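Local coordinates for Xcc_ctr_pt (Xanthomonas campestris pv. campestris, PDB 6NJW), which is the C-terminal, Toprim-containing region of a class 2 OLD family nuclease and probably cleaves DNA by a two-metal mechanism, at residues Asp29-Ile34 / Asn132-Glu137; Glu149-Glu154 / Gly191-Ala196. All blocks are in the same frame, centred on the assembly; numbering follows the deposited sequence.

Interaction 1: residues Asp29-Ile34 / Asn132-Glu137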
loop_
_atom_site.group_PDB
_atom_site.type_symbol
_atom_site.label_atom_id
_atom_site.label_comp_id
_atom_site.label_asym_id
_atom_site.label_seq_id
_atom_site.Cartn_x
_atom_site.Cartn_y
_atom_site.Cartn_z
ATOM N N ASP A 29 5.688 1.616 6.814
ATOM C CA ASP A 29 4.818 2.189 7.832
ATOM C C ASP A 29 3.784 3.125 7.243
ATOM O O ASP A 29 2.707 3.276 7.825
ATOM C CB ASP A 29 5.639 2.937 8.884
ATOM C CG ASP A 29 6.175 2.018 9.949
ATOM O OD1 ASP A 29 5.749 0.848 9.973
ATOM O OD2 ASP A 29 7.021 2.463 10.762
ATOM N N ALA A 30 4.084 3.769 6.110
ATOM C CA ALA A 30 3.119 4.689 5.518
ATOM C C ALA A 30 1.862 3.944 5.088
ATOM O O ALA A 30 0.746 4.337 5.438
ATOM C CB ALA A 30 3.740 5.432 4.337
ATOM N N GLU A 31 2.031 2.846 4.345
ATOM C CA GLU A 31 0.901 2.008 3.956
ATOM C C GLU A 31 0.239 1.365 5.158
ATOM O O GLU A 31 -0.982 1.151 5.161
ATOM C CB GLU A 31 1.365 0.921 2.996
ATOM C CG GLU A 31 1.959 1.459 1.705
ATOM C CD GLU A 31 3.461 1.772 1.774
ATOM O OE1 GLU A 31 4.012 2.185 0.733
ATOM O OE2 GLU A 31 4.091 1.628 2.846
ATOM N N ARG A 32 1.026 1.039 6.182
ATOM C CA ARG A 32 0.479 0.387 7.366
ATOM C C ARG A 32 -0.620 1.218 8.007
ATOM O O ARG A 32 -1.567 0.661 8.579
ATOM C CB ARG A 32 1.606 0.121 8.363
ATOM C CG ARG A 32 1.203 -0.337 9.757
ATOM C CD ARG A 32 2.502 -0.675 10.562
ATOM N NE ARG A 32 2.315 -0.730 12.009
ATOM C CZ ARG A 32 3.155 -0.187 12.886
ATOM N NH1 ARG A 32 4.229 0.467 12.460
ATOM N NH2 ARG A 32 2.922 -0.287 14.187
ATOM N N PHE A 33 -0.521 2.541 7.920
ATOM C CA PHE A 33 -1.549 3.399 8.489
ATOM C C PHE A 33 -2.487 3.991 7.455
ATOM O O PHE A 33 -3.657 4.234 7.771
ATOM C CB PHE A 33 -0.899 4.520 9.307
ATOM C CG PHE A 33 -0.138 4.017 10.488
ATOM C CD1 PHE A 33 -0.810 3.459 11.572
ATOM C CD2 PHE A 33 1.251 4.076 10.515
ATOM C CE1 PHE A 33 -0.106 2.982 12.672
ATOM C CE2 PHE A 33 1.963 3.598 11.604
ATOM C CZ PHE A 33 1.284 3.048 12.689
ATOM N N ILE A 34 -2.033 4.193 6.221
ATOM C CA ILE A 34 -2.894 4.805 5.212
ATOM C C ILE A 34 -3.906 3.798 4.664
ATOM O O ILE A 34 -5.062 4.141 4.406
ATOM C CB ILE A 34 -2.021 5.406 4.095
ATOM C CG1 ILE A 34 -1.436 6.751 4.539
ATOM C CG2 ILE A 34 -2.810 5.626 2.836
ATOM C CD1 ILE A 34 -2.492 7.841 4.659
ATOM N N ASN A 132 3.455 4.599 -9.203
ATOM C CA ASN A 132 4.114 5.688 -8.499
ATOM C C ASN A 132 4.606 5.166 -7.151
ATOM O O ASN A 132 4.609 3.956 -6.893
ATOM C CB ASN A 132 3.145 6.871 -8.348
ATOM C CG ASN A 132 3.864 8.209 -8.155
ATOM O OD1 ASN A 132 5.058 8.247 -7.835
ATOM N ND2 ASN A 132 3.137 9.311 -8.346
ATOM N N THR A 133 5.026 6.081 -6.288
ATOM C CA THR A 133 5.154 5.810 -4.865
ATOM C C THR A 133 4.047 6.567 -4.141
ATOM O O THR A 133 3.506 7.545 -4.654
ATOM C CB THR A 133 6.535 6.218 -4.332
ATOM O OG1 THR A 133 6.829 7.554 -4.753
ATOM C CG2 THR A 133 7.611 5.269 -4.863
ATOM N N LEU A 134 3.728 6.119 -2.925
ATOM C CA LEU A 134 2.447 6.474 -2.311
ATOM C C LEU A 134 2.317 7.976 -2.068
ATOM O O LEU A 134 1.348 8.606 -2.502
ATOM C CB LEU A 134 2.270 5.709 -1.000
ATOM C CG LEU A 134 0.970 5.999 -0.257
ATOM C CD1 LEU A 134 -0.238 5.688 -1.144
ATOM C CD2 LEU A 134 0.926 5.181 1.020
ATOM N N GLU A 135 3.268 8.564 -1.350
ATOM C CA GLU A 135 3.078 9.951 -0.929
ATOM C C GLU A 135 3.049 10.940 -2.097
ATOM O O GLU A 135 2.214 11.854 -2.098
ATOM C CB GLU A 135 4.158 10.340 0.082
ATOM C CG GLU A 135 4.084 9.549 1.394
ATOM C CD GLU A 135 5.008 8.346 1.396
ATOM O OE1 GLU A 135 5.334 7.842 0.288
ATOM O OE2 GLU A 135 5.418 7.919 2.503
ATOM N N PRO A 136 3.923 10.820 -3.104
ATOM C CA PRO A 136 3.785 11.731 -4.256
ATOM C C PRO A 136 2.470 11.549 -4.996
ATOM O O PRO A 136 1.868 12.538 -5.427
ATOM C CB PRO A 136 4.994 11.381 -5.135
ATOM C CG PRO A 136 5.966 10.719 -4.197
ATOM C CD PRO A 136 5.119 9.965 -3.231
ATOM N N GLU A 137 1.986 10.314 -5.134
ATOM C CA GLU A 137 0.670 10.125 -5.746
ATOM C C GLU A 137 -0.410 10.862 -4.959
ATOM O O GLU A 137 -1.222 11.595 -5.534
ATOM C CB GLU A 137 0.335 8.638 -5.863
ATOM C CG GLU A 137 -1.165 8.401 -6.056
ATOM C CD GLU A 137 -1.506 7.169 -6.883
ATOM O OE1 GLU A 137 -0.618 6.316 -7.109
ATOM O OE2 GLU A 137 -2.684 7.057 -7.313
HETATM O O HOH W 1 5.152 3.478 -1.176
#

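Interaction 2: residues Glu149-Glu154 / Gly191-Ala196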
loop_
_atom_site.group_PDB
_atom_site.type_symbol
_atom_site.label_atom_id
_atom_site.label_comp_id
_atom_site.label_asym_id
_atom_site.label_seq_id
_atom_site.Cartn_x
_atom_site.Cartn_y
_atom_site.Cartn_z
ATOM N N GLU A 149 -0.410 20.964 5.359
ATOM C CA GLU A 149 -0.685 21.334 6.742
ATOM C C GLU A 149 0.023 20.403 7.715
ATOM O O GLU A 149 0.525 20.853 8.755
ATOM C CB GLU A 149 -2.191 21.355 7.010
ATOM C CG GLU A 149 -2.585 22.193 8.238
ATOM C CD GLU A 149 -1.889 23.563 8.291
ATOM O OE1 GLU A 149 -0.793 23.667 8.895
ATOM O OE2 GLU A 149 -2.447 24.537 7.727
ATOM N N VAL A 150 0.090 19.106 7.394
ATOM C CA VAL A 150 0.839 18.180 8.243
ATOM C C VAL A 150 2.309 18.581 8.295
ATOM O O VAL A 150 2.899 18.701 9.375
ATOM C CB VAL A 150 0.673 16.729 7.757
ATOM C CG1 VAL A 150 1.554 15.797 8.586
ATOM C CG2 VAL A 150 -0.798 16.297 7.847
ATOM N N ILE A 151 2.918 18.796 7.130
ATOM C CA ILE A 151 4.346 19.112 7.090
ATOM C C ILE A 151 4.644 20.345 7.937
ATOM O O ILE A 151 5.546 20.338 8.780
ATOM C CB ILE A 151 4.809 19.294 5.635
ATOM C CG1 ILE A 151 4.745 17.953 4.903
ATOM C CG2 ILE A 151 6.237 19.881 5.583
ATOM C CD1 ILE A 151 4.885 18.069 3.388
ATOM N N ARG A 152 3.851 21.406 7.760
ATOM C CA ARG A 152 4.094 22.646 8.491
ATOM C C ARG A 152 3.822 22.493 9.981
ATOM O O ARG A 152 4.466 23.164 10.798
ATOM C CB ARG A 152 3.255 23.769 7.886
ATOM C CG ARG A 152 3.843 24.269 6.581
ATOM C CD ARG A 152 3.015 25.370 5.913
ATOM N NE ARG A 152 2.282 26.209 6.860
ATOM C CZ ARG A 152 2.835 27.039 7.745
ATOM N NH1 ARG A 152 4.153 27.153 7.839
ATOM N NH2 ARG A 152 2.060 27.754 8.555
ATOM N N GLU A 153 2.908 21.602 10.365
ATOM C CA GLU A 153 2.702 21.365 11.790
ATOM C C GLU A 153 3.797 20.493 12.389
ATOM O O GLU A 153 4.157 20.672 13.558
ATOM C CB GLU A 153 1.338 20.716 12.047
ATOM C CG GLU A 153 0.925 20.821 13.508
ATOM C CD GLU A 153 -0.354 20.080 13.833
ATOM O OE1 GLU A 153 -1.365 20.256 13.110
ATOM O OE2 GLU A 153 -0.343 19.321 14.827
ATOM N N GLU A 154 4.331 19.549 11.620
ATOM C CA GLU A 154 5.379 18.679 12.140
ATOM C C GLU A 154 6.753 19.330 12.059
ATOM O O GLU A 154 7.639 19.001 12.857
ATOM C CB GLU A 154 5.383 17.356 11.367
ATOM C CG GLU A 154 4.168 16.490 11.640
ATOM C CD GLU A 154 4.134 16.005 13.071
ATOM O OE1 GLU A 154 5.213 15.676 13.608
ATOM O OE2 GLU A 154 3.033 15.957 13.656
ATOM N N GLY A 191 5.775 6.687 9.237
ATOM C CA GLY A 191 4.599 6.273 9.986
ATOM C C GLY A 191 3.899 7.439 10.654
ATOM O O GLY A 191 2.675 7.573 10.571
ATOM N N ARG A 192 4.670 8.314 11.310
ATOM C CA ARG A 192 4.071 9.472 11.966
ATOM C C ARG A 192 3.331 10.342 10.966
ATOM O O ARG A 192 2.202 10.784 11.224
ATOM C CB ARG A 192 5.152 10.283 12.693
ATOM C CG ARG A 192 4.675 11.626 13.229
ATOM C CD ARG A 192 5.737 12.314 14.103
ATOM N NE ARG A 192 6.242 11.406 15.127
ATOM C CZ ARG A 192 5.768 11.336 16.367
ATOM N NH1 ARG A 192 4.778 12.138 16.751
ATOM N NH2 ARG A 192 6.289 10.465 17.227
ATOM N N PHE A 193 3.944 10.583 9.804
ATOM C CA PHE A 193 3.304 11.389 8.769
ATOM C C PHE A 193 1.993 10.764 8.302
ATOM O O PHE A 193 0.982 11.457 8.150
ATOM C CB PHE A 193 4.255 11.561 7.582
ATOM C CG PHE A 193 3.687 12.398 6.493
ATOM C CD1 PHE A 193 3.690 13.777 6.601
ATOM C CD2 PHE A 193 3.129 11.814 5.367
ATOM C CE1 PHE A 193 3.154 14.556 5.601
ATOM C CE2 PHE A 193 2.584 12.584 4.368
ATOM C CZ PHE A 193 2.593 13.958 4.477
ATOM N N ALA A 194 2.001 9.455 8.041
ATOM C CA ALA A 194 0.799 8.799 7.520
ATOM C C ALA A 194 -0.340 8.832 8.535
ATOM O O ALA A 194 -1.505 9.021 8.165
ATOM C CB ALA A 194 1.116 7.356 7.122
ATOM N N GLN A 195 -0.021 8.666 9.821
ATOM C CA GLN A 195 -1.054 8.725 10.851
ATOM C C GLN A 195 -1.698 10.107 10.924
ATOM O O GLN A 195 -2.918 10.229 11.088
ATOM C CB GLN A 195 -0.455 8.351 12.201
ATOM C CG GLN A 195 -0.114 6.886 12.352
ATOM C CD GLN A 195 0.512 6.598 13.704
ATOM O OE1 GLN A 195 1.686 6.889 13.926
ATOM N NE2 GLN A 195 -0.277 6.056 14.623
ATOM N N ALA A 196 -0.888 11.162 10.812
ATOM C CA ALA A 196 -1.416 12.521 10.804
ATOM C C ALA A 196 -2.197 12.814 9.534
ATOM O O ALA A 196 -3.104 13.651 9.546
ATOM C CB ALA A 196 -0.268 13.526 10.964
#

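Interaction 1: residues Asp29-Ile34 / Asn132-Glu137
Leu134 reaches across to the first turns of helix 29-41 with one methyl, CD2, which lies 3.9 Å from Glu31 CG and 4.2 Å from Ile34 CG2. Its CG stands anti to the backbone N (chi1 180°), which carries the isobutyl group from the start of helix 134-154 toward helix 29-41. Against Glu31 it runs alongside, the two side chains passing antiparallel to one another, and the methyl meets the aliphatic part of the glutamate; against Ile34 it lies aslant. The carboxylate of Glu31 turns off this apolar patch through a bend at chi2 (87°). There OE1 accepts a hydrogen bond from a water 2.6 Å away, and the water in turn weakly accepts from Leu134 N.

Helix 29-41 belongs to the Toprim domain, and the contact lies beside its metal site, probably the nuclease centre. The side chain of Glu31 and the bound magnesium are about 3 Å apart at their nearest atoms; the ion is held by Asp82 and Tyr209, the latter packing on Leu134, while Glu27 binds magnesium in another structure of this protein. Ala30 points its CB at the second helix as well, and Glu135 folds over it through its own bend at chi2, bringing OE2 to 3.5 Å from Ala30 CB. Glu135 is buried, and its OE2 makes a salt bridge with Lys190. Glu31 OE1 and Glu135 OE1 stay 5.8 Å apart.

Interaction 2: residues Glu149-Glu154 / Gly191-Ala196
Val150, in segment 149-154 of helix 134-154, points toward segment 191-196 of helix 190-197, and its branches divide the work. CB already lies 3.9 Å from Phe193 CE1. Beyond it, CG1, set anti to the backbone N by a chi1 of 175°, goes to the ring itself, 3.5 Å from Phe193 CD1, and also meets Ala196 CB at 3.8 Å. One methyl thus fits between the aromatic ring and the alanine methyl. The other, CG2, heads for the backbone, 3.9 Å from Ala196 O.

The phenyl group of Phe193 starts off beside the neighbouring helix rather than at it, but its CG is anti to the backbone N, and the ring swings in so that CD1 and CE1 form its leading side. Ile151 CG1 meets Phe193 CE1 at 3.8 Å, from the other side of the ring plane than Val150 CG1. Both aliphatic chains approach the ring obliquely.

Nearer the solvent lies a polar pair. Glu154 and Arg192 cross at roughly a right angle, and the carboxylate oxygen OE1 of Glu154 rests 3.4 Å from the arginine's CD. The charged ends do not pair: Glu154 OE1 stays 4.6 Å from Arg192 NE, though the two groups may still attract weakly.

The two segments cross at 125° with their axes 10.3 Å apart, joining the C-terminal end of helix 134-154 to helix 190-197. Helix 178-188 packs alongside, supplying Ile185 and Ile188 to Phe193 and Leu181 to Ile151, while Leu166 of helix 160-171 also packs on Ile151.

In the fold
Helix 134-154 serves both contacts: its first turn takes part in interaction 1 and its last turns in interaction 2, which follows in series along the chain. The two centres are about 13 Å apart, and the contacts touch directly, since the other side of helix 190-197 packs on helix 29-41, with Phe33 against Gln195 and Ile34 against Ala194. Helix 190-197 therefore lies between helix 29-41 and the end of helix 134-154. Interaction 1 is buried near the centre of the chain, whereas interaction 2 is partly exposed and about 18 Å from that centre. Interaction 1 ties Toprim helix 29-41, beside the metal, to helix 134-154; interaction 2 ties the far end of that helix to helix 190-197.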